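Long-range contact in DUF3829 family protein (Bacteroides vulgatus, PDB 4YJW), which is of unknown function but is an all-helical, probably lipid-anchored protein of a domain family not yet characterised: residues A[57-62]-A[98-103]. Sequence-based numbering, arbitrary orientation.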
loop_
_atom_site.group_PDB
_atom_site.type_symbol
_atom_site.label_atom_id
_atom_site.label_comp_id
_atom_site.label_asym_id
_atom_site.label_seq_id
_atom_site.Cartn_x
_atom_site.Cartn_y
_atom_site.Cartn_z
ATOM N N VAL A 57 5.623 -5.205 -14.775
ATOM C CA VAL A 57 5.959 -4.818 -13.389
ATOM C C VAL A 57 4.943 -5.520 -12.506
ATOM O O VAL A 57 3.800 -5.093 -12.457
ATOM C CB VAL A 57 6.012 -3.286 -13.143
ATOM C CG1 VAL A 57 6.433 -3.036 -11.697
ATOM C CG2 VAL A 57 7.025 -2.626 -14.106
ATOM N N SER A 58 5.357 -6.592 -11.842
ATOM C CA SER A 58 4.459 -7.409 -11.017
ATOM C C SER A 58 4.151 -6.769 -9.673
ATOM O O SER A 58 5.009 -6.108 -9.087
ATOM C CB SER A 58 5.070 -8.789 -10.788
ATOM O OG SER A 58 5.362 -9.432 -12.017
ATOM N N GLN A 59 2.918 -6.992 -9.169
ATOM C CA GLN A 59 2.542 -6.491 -7.851
ATOM C C GLN A 59 3.348 -7.238 -6.797
ATOM O O GLN A 59 3.400 -8.460 -6.882
ATOM C CB GLN A 59 1.046 -6.763 -7.614
ATOM C CG GLN A 59 0.520 -6.215 -6.299
ATOM C CD GLN A 59 -0.906 -6.641 -6.093
ATOM O OE1 GLN A 59 -1.699 -6.710 -7.026
ATOM N NE2 GLN A 59 -1.234 -7.006 -4.878
ATOM N N PRO A 60 3.944 -6.564 -5.798
ATOM C CA PRO A 60 4.633 -7.311 -4.723
ATOM C C PRO A 60 3.623 -8.157 -3.947
ATOM O O PRO A 60 2.496 -7.717 -3.761
ATOM C CB PRO A 60 5.260 -6.203 -3.854
ATOM C CG PRO A 60 4.536 -4.970 -4.185
ATOM C CD PRO A 60 3.995 -5.106 -5.575
ATOM N N VAL A 61 3.982 -9.399 -3.590
ATOM C CA VAL A 61 3.076 -10.284 -2.841
ATOM C C VAL A 61 3.750 -10.551 -1.503
ATOM O O VAL A 61 4.821 -11.146 -1.454
ATOM C CB VAL A 61 2.663 -11.577 -3.603
ATOM C CG1 VAL A 61 1.792 -12.490 -2.727
ATOM C CG2 VAL A 61 1.930 -11.245 -4.909
ATOM N N VAL A 62 3.166 -10.029 -0.436
ATOM C CA VAL A 62 3.732 -10.160 0.911
ATOM C C VAL A 62 3.105 -11.357 1.620
ATOM O O VAL A 62 2.237 -12.012 1.047
ATOM C CB VAL A 62 3.542 -8.852 1.718
ATOM C CG1 VAL A 62 4.368 -7.725 1.101
ATOM C CG2 VAL A 62 2.059 -8.466 1.815
ATOM N N ALA A 98 -5.061 -1.830 -7.357
ATOM C CA ALA A 98 -5.457 -0.947 -8.455
ATOM C C ALA A 98 -4.232 -0.405 -9.183
ATOM O O ALA A 98 -4.248 -0.360 -10.416
ATOM C CB ALA A 98 -6.298 0.204 -7.925
ATOM N N PHE A 99 -3.201 0.051 -8.436
ATOM C CA PHE A 99 -2.005 0.645 -9.031
ATOM C C PHE A 99 -1.315 -0.327 -9.992
ATOM O O PHE A 99 -1.021 0.041 -11.140
ATOM C CB PHE A 99 -1.022 1.123 -7.941
ATOM C CG PHE A 99 0.141 1.898 -8.523
ATOM C CD1 PHE A 99 -0.006 3.237 -8.887
ATOM C CD2 PHE A 99 1.378 1.279 -8.736
ATOM C CE1 PHE A 99 1.087 3.959 -9.409
ATOM C CE2 PHE A 99 2.453 1.987 -9.293
ATOM C CZ PHE A 99 2.306 3.333 -9.600
ATOM N N TYR A 100 -1.083 -1.564 -9.551
ATOM C CA TYR A 100 -0.384 -2.541 -10.400
ATOM C C TYR A 100 -1.290 -3.139 -11.453
ATOM O O TYR A 100 -0.834 -3.346 -12.574
ATOM C CB TYR A 100 0.267 -3.628 -9.534
ATOM C CG TYR A 100 1.482 -3.102 -8.809
ATOM C CD1 TYR A 100 1.363 -2.511 -7.554
ATOM C CD2 TYR A 100 2.750 -3.166 -9.386
ATOM C CE1 TYR A 100 2.464 -2.011 -6.882
ATOM C CE2 TYR A 100 3.874 -2.679 -8.713
ATOM C CZ TYR A 100 3.724 -2.118 -7.451
ATOM O OH TYR A 100 4.801 -1.650 -6.754
ATOM N N GLU A 101 -2.585 -3.356 -11.152
ATOM C CA GLU A 101 -3.507 -3.874 -12.177
ATOM C C GLU A 101 -3.731 -2.832 -13.294
ATOM O O GLU A 101 -3.830 -3.216 -14.463
ATOM C CB GLU A 101 -4.855 -4.302 -11.573
ATOM C CG GLU A 101 -4.764 -5.648 -10.840
ATOM C CD GLU A 101 -4.376 -6.867 -11.671
ATOM O OE1 GLU A 101 -4.793 -6.949 -12.847
ATOM O OE2 GLU A 101 -3.686 -7.760 -11.134
ATOM N N ASN A 102 -3.861 -1.526 -12.930
ATOM C CA ASN A 102 -4.041 -0.458 -13.931
ATOM C C ASN A 102 -2.851 -0.423 -14.881
ATOM O O ASN A 102 -3.051 -0.249 -16.081
ATOM C CB ASN A 102 -4.212 0.918 -13.268
ATOM C CG ASN A 102 -5.564 1.159 -12.664
ATOM O OD1 ASN A 102 -6.538 0.453 -12.950
ATOM N ND2 ASN A 102 -5.653 2.161 -11.779
ATOM N N TYR A 103 -1.626 -0.585 -14.356
ATOM C CA TYR A 103 -0.426 -0.583 -15.216
ATOM C C TYR A 103 -0.438 -1.820 -16.136
ATOM O O TYR A 103 -0.120 -1.708 -17.318
ATOM C CB TYR A 103 0.881 -0.527 -14.411
ATOM C CG TYR A 103 2.093 -0.608 -15.318
ATOM C CD1 TYR A 103 2.356 0.399 -16.252
ATOM C CD2 TYR A 103 2.848 -1.777 -15.396
ATOM C CE1 TYR A 103 3.367 0.268 -17.201
ATOM C CE2 TYR A 103 3.895 -1.904 -16.319
ATOM C CZ TYR A 103 4.146 -0.880 -17.223
ATOM O OH TYR A 103 5.147 -1.012 -18.156
HETATM O O HOH W 1 1.330 -4.764 -13.290
HETATM O O HOH W 2 -1.443 -7.956 -9.732
#
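The Tyr-100 ring has Gln-59 CA and Pro-60 CD over one face and Phe-99 CD2, of its own helix, over the opposite face. Both loop atoms make CH-pi contacts. Gln-59 CA sits 3.9 Å from the Tyr-100 ring centroid, and Pro-60 CD sits 3.8 Å from it. Pro-60 CD is closest to the hydroxyl end, 3.5 Å from Tyr-100 CZ, while Gln-59 CA lies nearer CG and CD2. At the ring edge, in plane, is Val-57 O.

Val-57 divides its two methyls between two tyrosines. CG1 stands anti to the backbone N (chi1 -177°) and meets Tyr-100 CE2 at 3.9 Å. CG2, beside the N, meets Tyr-103 CE2 at 3.9 Å. The two hydroxyls are bonded outside the contact, Tyr-100 OH to Glu-37 on helix 35-44 and Tyr-103 OH to Pro-55 O.

Two waters join the polar groups. One donates to Val-57 O (2.6 Å) and to Tyr-100 O (2.7 Å). The other links Gln-59 OE1 to Glu-101 OE2.

A leucine in place of Tyr-100 has neither ring nor hydroxyl, and would probably leave Gln-59 CA and Pro-60 CD without a flat face to rest on and Glu-37 without this partner. The contact lays the loop between helices 35-44 and 64-71 across helix 79-111. Its chemistry is mixed: C-H groups lie on an aromatic face, while Val-57 O and Gln-59 OE1 reach the helix through water.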